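Local coordinates for protein chromatin structure-remodeling complex subunit RSC2 (Saccharomyces cerevisiae, PDB 4BB7) that is a subunit of the RSC complex, which remodels nucleosomes and regulates transcription, and binds histone H3 through its BAH domain, at residues V22-R36 with H95-I107. Residues are numbered along the deposited sequence; the frame is centred on the assembly and turned at random.
Sequences VNNISYHVGDWALLR and HLVSNLVGKCYVI
W32 lays its six-membered ring over V106, whose CB sits 3.5 Å from the ring centroid and only 11° off the normal, while the edge of the five-membered ring turns toward the face of Y105, planes at 67°. With CG anti to the carbonyl carbon (chi1 -60°), the indole is set across V106, CE3 and CZ3 against its CB and CG2, and Y67 meets it edge-to-face. Replacing the indole by an alanine is likely to uncover V106 CB and open a gap between V106 and Y105. Further along, L100 works in two directions: its CD1 presses on one face of Y27, 3.5 Å from the centroid, and its CD2 packs against A33 and L35. L35 CD1 lies over the centre of the H95 imidazole in a CH-pi contact, and H95 NE2 is hydrogen-bonded to W66. In the BAH fold, strand 32-35 lies between 45-54 and 100-108 in one mixed sheet, antiparallel to both; backbone bonds run from C104 N to W32 O, L34 N to G102 O (2.8 Å), V101 N to L34 O (2.9 Å) and R36 N to N99 O. The Y27 hydroxyl OH lies 3.3 Å from G102 CA, where a side chain would run into the carbonyl O of V101 at these backbone angles. K103, bent at chi2 and chi4, forms a partly exposed but well-packed polar edge, passing alongside Y27 to bring NZ 3.3 Å from D31 OD2 in a salt bridge; the same ammonium makes a weak bond to S26 O. Toward solvent the packing thins: the exposed R36 rests one guanidinium face on V101 CG1, 3.5 Å from NE, and its NH1 makes a weak hydrogen bond to P41 O.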
loop_
_atom_site.group_PDB
_atom_site.type_symbol
_atom_site.label_atom_id
_atom_site.label_comp_id
_atom_site.label_asym_id
_atom_site.label_seq_id
_atom_site.Cartn_x
_atom_site.Cartn_y
_atom_site.Cartn_z
ATOM N N VAL A 22 1.913 -9.186 19.082
ATOM C CA VAL A 22 3.034 -8.276 19.273
ATOM C C VAL A 22 3.234 -7.994 20.755
ATOM O O VAL A 22 2.290 -7.643 21.464
ATOM C CB VAL A 22 2.832 -6.948 18.515
ATOM C CG1 VAL A 22 3.912 -5.951 18.897
ATOM C CG2 VAL A 22 2.830 -7.190 17.013
ATOM N N ASN A 23 4.470 -8.163 21.217
ATOM C CA ASN A 23 4.800 -8.013 22.628
ATOM C C ASN A 23 3.869 -8.828 23.523
ATOM O O ASN A 23 3.471 -8.379 24.602
ATOM C CB ASN A 23 4.781 -6.540 23.033
ATOM C CG ASN A 23 5.923 -6.182 23.955
ATOM O OD1 ASN A 23 6.509 -7.051 24.600
ATOM N ND2 ASN A 23 6.253 -4.896 24.019
ATOM N N ASN A 24 3.531 -10.028 23.060
ATOM C CA ASN A 24 2.637 -10.936 23.776
ATOM C C ASN A 24 1.198 -10.427 23.846
ATOM O O ASN A 24 0.440 -10.794 24.741
ATOM C CB ASN A 24 3.172 -11.253 25.176
ATOM C CG ASN A 24 2.411 -12.381 25.847
ATOM O OD1 ASN A 24 2.579 -13.551 25.499
ATOM N ND2 ASN A 24 1.566 -12.035 26.815
ATOM N N ILE A 25 0.825 -9.584 22.892
ATOM C CA ILE A 25 -0.539 -9.079 22.819
ATOM C C ILE A 25 -1.176 -9.418 21.478
ATOM O O ILE A 25 -0.582 -9.198 20.422
ATOM C CB ILE A 25 -0.592 -7.562 23.057
ATOM C CG1 ILE A 25 -0.308 -7.253 24.529
ATOM C CG2 ILE A 25 -1.949 -6.999 22.636
ATOM C CD1 ILE A 25 -0.228 -5.773 24.847
ATOM N N SER A 26 -2.387 -9.961 21.526
ATOM C CA SER A 26 -3.094 -10.354 20.316
ATOM C C SER A 26 -3.897 -9.199 19.722
ATOM O O SER A 26 -4.633 -8.509 20.426
ATOM C CB SER A 26 -4.011 -11.545 20.595
ATOM O OG SER A 26 -3.257 -12.682 20.977
ATOM N N TYR A 27 -3.744 -9.000 18.419
ATOM C CA TYR A 27 -4.469 -7.962 17.705
ATOM C C TYR A 27 -5.331 -8.594 16.618
ATOM O O TYR A 27 -4.873 -9.462 15.876
ATOM C CB TYR A 27 -3.491 -6.960 17.088
ATOM C CG TYR A 27 -2.680 -6.185 18.107
ATOM C CD1 TYR A 27 -1.468 -6.674 18.581
ATOM C CD2 TYR A 27 -3.125 -4.961 18.593
ATOM C CE1 TYR A 27 -0.725 -5.969 19.511
ATOM C CE2 TYR A 27 -2.390 -4.250 19.521
ATOM C CZ TYR A 27 -1.190 -4.760 19.976
ATOM O OH TYR A 27 -0.458 -4.057 20.899
ATOM N N HIS A 28 -6.584 -8.163 16.532
ATOM C CA HIS A 28 -7.502 -8.700 15.540
ATOM C C HIS A 28 -8.174 -7.577 14.768
ATOM O O HIS A 28 -8.204 -6.436 15.218
ATOM C CB HIS A 28 -8.566 -9.561 16.214
ATOM C CG HIS A 28 -8.010 -10.703 17.005
ATOM N ND1 HIS A 28 -7.494 -10.548 18.273
ATOM C CD2 HIS A 28 -7.895 -12.020 16.710
ATOM C CE1 HIS A 28 -7.083 -11.719 18.725
ATOM N NE2 HIS A 28 -7.317 -12.629 17.798
ATOM N N VAL A 29 -8.717 -7.904 13.603
ATOM C CA VAL A 29 -9.452 -6.921 12.819
ATOM C C VAL A 29 -10.597 -6.353 13.651
ATOM O O VAL A 29 -11.297 -7.090 14.342
ATOM C CB VAL A 29 -10.007 -7.528 11.512
ATOM C CG1 VAL A 29 -10.772 -6.479 10.720
ATOM C CG2 VAL A 29 -8.876 -8.106 10.681
ATOM N N GLY A 30 -10.775 -5.040 13.588
ATOM C CA GLY A 30 -11.827 -4.381 14.334
ATOM C C GLY A 30 -11.315 -3.877 15.666
ATOM O O GLY A 30 -12.045 -3.231 16.420
ATOM N N ASP A 31 -10.049 -4.176 15.948
ATOM C CA ASP A 31 -9.415 -3.781 17.201
ATOM C C ASP A 31 -8.918 -2.342 17.172
ATOM O O ASP A 31 -8.378 -1.883 16.164
ATOM C CB ASP A 31 -8.233 -4.701 17.505
ATOM C CG ASP A 31 -8.433 -5.511 18.765
ATOM O OD1 ASP A 31 -9.349 -5.178 19.546
ATOM O OD2 ASP A 31 -7.665 -6.474 18.977
ATOM N N TRP A 32 -9.093 -1.638 18.285
ATOM C CA TRP A 32 -8.505 -0.313 18.448
ATOM C C TRP A 32 -7.112 -0.452 19.055
ATOM O O TRP A 32 -6.931 -1.153 20.050
ATOM C CB TRP A 32 -9.379 0.558 19.349
ATOM C CG TRP A 32 -10.770 0.765 18.834
ATOM C CD1 TRP A 32 -11.888 0.071 19.194
ATOM C CD2 TRP A 32 -11.194 1.737 17.871
ATOM N NE1 TRP A 32 -12.984 0.548 18.513
ATOM C CE2 TRP A 32 -12.584 1.572 17.694
ATOM C CE3 TRP A 32 -10.535 2.729 17.140
ATOM C CZ2 TRP A 32 -13.325 2.362 16.816
ATOM C CZ3 TRP A 32 -11.276 3.516 16.269
ATOM C CH2 TRP A 32 -12.656 3.326 16.116
ATOM N N ALA A 33 -6.124 0.206 18.462
ATOM C CA ALA A 33 -4.763 0.109 18.981
ATOM C C ALA A 33 -3.928 1.365 18.760
ATOM O O ALA A 33 -4.372 2.328 18.131
ATOM C CB ALA A 33 -4.054 -1.108 18.401
ATOM N N LEU A 34 -2.712 1.333 19.295
ATOM C CA LEU A 34 -1.775 2.438 19.177
ATOM C C LEU A 34 -0.618 2.048 18.258
ATOM O O LEU A 34 -0.027 0.970 18.395
ATOM C CB LEU A 34 -1.243 2.822 20.557
ATOM C CG LEU A 34 -2.290 2.966 21.663
ATOM C CD1 LEU A 34 -1.627 3.075 23.033
ATOM C CD2 LEU A 34 -3.194 4.162 21.398
ATOM N N LEU A 35 -0.296 2.927 17.318
ATOM C CA LEU A 35 0.794 2.672 16.386
ATOM C C LEU A 35 1.906 3.687 16.593
ATOM O O LEU A 35 1.640 4.863 16.849
ATOM C CB LEU A 35 0.287 2.713 14.942
ATOM C CG LEU A 35 -0.601 1.532 14.545
ATOM C CD1 LEU A 35 -1.534 1.894 13.401
ATOM C CD2 LEU A 35 0.250 0.314 14.197
ATOM N N ARG A 36 3.148 3.229 16.493
ATOM C CA ARG A 36 4.294 4.108 16.669
ATOM C C ARG A 36 4.208 5.288 15.708
ATOM O O ARG A 36 4.076 5.109 14.501
ATOM C CB ARG A 36 5.602 3.345 16.458
ATOM C CG ARG A 36 6.848 4.151 16.809
ATOM C CD ARG A 36 6.917 4.449 18.301
ATOM N NE ARG A 36 7.289 3.264 19.072
ATOM C CZ ARG A 36 7.376 3.226 20.399
ATOM N NH1 ARG A 36 7.111 4.307 21.122
ATOM N NH2 ARG A 36 7.728 2.099 21.004
ATOM N N HIS A 95 0.781 -0.705 7.906
ATOM C CA HIS A 95 1.904 -0.718 8.830
ATOM C C HIS A 95 2.498 -2.117 8.960
ATOM O O HIS A 95 1.807 -3.116 8.760
ATOM C CB HIS A 95 1.464 -0.264 10.221
ATOM C CG HIS A 95 0.882 1.113 10.267
ATOM N ND1 HIS A 95 1.544 2.179 10.834
ATOM C CD2 HIS A 95 -0.317 1.589 9.853
ATOM C CE1 HIS A 95 0.786 3.258 10.752
ATOM N NE2 HIS A 95 -0.350 2.927 10.163
ATOM N N LEU A 96 3.782 -2.181 9.299
ATOM C CA LEU A 96 4.372 -3.412 9.806
ATOM C C LEU A 96 3.815 -3.623 11.209
ATOM O O LEU A 96 3.817 -2.694 12.017
ATOM C CB LEU A 96 5.896 -3.293 9.867
ATOM C CG LEU A 96 6.628 -3.073 8.541
ATOM C CD1 LEU A 96 8.108 -2.799 8.765
ATOM C CD2 LEU A 96 6.440 -4.275 7.629
ATOM N N VAL A 97 3.332 -4.828 11.501
ATOM C CA VAL A 97 2.710 -5.095 12.799
ATOM C C VAL A 97 3.669 -4.825 13.958
ATOM O O VAL A 97 3.255 -4.712 15.116
ATOM C CB VAL A 97 2.146 -6.527 12.898
ATOM C CG1 VAL A 97 1.136 -6.775 11.787
ATOM C CG2 VAL A 97 3.265 -7.548 12.849
ATOM N N SER A 98 4.952 -4.709 13.638
ATOM C CA SER A 98 5.947 -4.332 14.632
ATOM C C SER A 98 5.729 -2.896 15.126
ATOM O O SER A 98 6.276 -2.497 16.154
ATOM C CB SER A 98 7.355 -4.505 14.062
ATOM O OG SER A 98 7.423 -4.005 12.737
ATOM N N ASN A 99 4.924 -2.127 14.397
ATOM C CA ASN A 99 4.611 -0.755 14.789
ATOM C C ASN A 99 3.648 -0.671 15.970
ATOM O O ASN A 99 3.637 0.321 16.698
ATOM C CB ASN A 99 4.040 0.040 13.608
ATOM C CG ASN A 99 5.050 0.255 12.500
ATOM O OD1 ASN A 99 6.257 0.132 12.710
ATOM N ND2 ASN A 99 4.559 0.585 11.307
ATOM N N LEU A 100 2.829 -1.706 16.150
ATOM C CA LEU A 100 1.874 -1.742 17.254
ATOM C C LEU A 100 2.597 -1.617 18.587
ATOM O O LEU A 100 3.498 -2.401 18.889
ATOM C CB LEU A 100 1.065 -3.041 17.231
ATOM C CG LEU A 100 0.066 -3.255 16.097
ATOM C CD1 LEU A 100 -0.358 -4.712 16.038
ATOM C CD2 LEU A 100 -1.146 -2.337 16.256
ATOM N N VAL A 101 2.200 -0.637 19.388
ATOM C CA VAL A 101 2.852 -0.414 20.673
ATOM C C VAL A 101 1.897 -0.613 21.845
ATOM O O VAL A 101 2.296 -0.484 23.001
ATOM C CB VAL A 101 3.505 0.980 20.753
ATOM C CG1 VAL A 101 4.604 1.104 19.709
ATOM C CG2 VAL A 101 2.464 2.072 20.568
ATOM N N GLY A 102 0.643 -0.936 21.549
ATOM C CA GLY A 102 -0.324 -1.202 22.597
ATOM C C GLY A 102 -1.766 -1.180 22.137
ATOM O O GLY A 102 -2.070 -0.760 21.023
ATOM N N LYS A 103 -2.655 -1.651 23.003
ATOM C CA LYS A 103 -4.089 -1.610 22.743
ATOM C C LYS A 103 -4.673 -0.297 23.242
ATOM O O LYS A 103 -4.084 0.372 24.094
ATOM C CB LYS A 103 -4.798 -2.762 23.460
ATOM C CG LYS A 103 -4.650 -4.117 22.799
ATOM C CD LYS A 103 -5.494 -4.206 21.544
ATOM C CE LYS A 103 -5.539 -5.628 21.012
ATOM N NZ LYS A 103 -6.196 -6.561 21.972
ATOM N N CYS A 104 -5.832 0.064 22.707
ATOM C CA CYS A 104 -6.609 1.173 23.242
ATOM C C CYS A 104 -8.076 0.938 22.926
ATOM O O CYS A 104 -8.453 -0.136 22.457
ATOM C CB CYS A 104 -6.144 2.516 22.663
ATOM S SG CYS A 104 -6.804 2.933 21.020
ATOM N N TYR A 105 -8.902 1.944 23.184
ATOM C CA TYR A 105 -10.314 1.862 22.841
ATOM C C TYR A 105 -10.888 3.230 22.489
ATOM O O TYR A 105 -10.731 4.191 23.242
ATOM C CB TYR A 105 -11.112 1.229 23.982
ATOM C CG TYR A 105 -12.491 0.775 23.567
ATOM C CD1 TYR A 105 -12.678 -0.449 22.943
ATOM C CD2 TYR A 105 -13.604 1.573 23.790
ATOM C CE1 TYR A 105 -13.934 -0.871 22.558
ATOM C CE2 TYR A 105 -14.866 1.159 23.409
ATOM C CZ TYR A 105 -15.024 -0.065 22.794
ATOM O OH TYR A 105 -16.276 -0.485 22.411
ATOM N N VAL A 106 -11.544 3.311 21.337
ATOM C CA VAL A 106 -12.239 4.527 20.931
ATOM C C VAL A 106 -13.747 4.314 21.023
ATOM O O VAL A 106 -14.286 3.388 20.410
ATOM C CB VAL A 106 -11.866 4.945 19.493
ATOM C CG1 VAL A 106 -12.695 6.147 19.054
ATOM C CG2 VAL A 106 -10.377 5.251 19.394
ATOM N N ILE A 107 -14.421 5.164 21.794
ATOM C CA ILE A 107 -15.870 5.066 21.961
ATOM C C ILE A 107 -16.603 6.196 21.229
ATOM O O ILE A 107 -16.073 7.296 21.068
ATOM C CB ILE A 107 -16.275 5.053 23.456
ATOM C CG1 ILE A 107 -17.733 4.619 23.619
ATOM C CG2 ILE A 107 -16.051 6.414 24.090
ATOM C CD1 ILE A 107 -18.176 4.507 25.061
HETATM O O HOH W 1 -16.051 1.553 19.421
#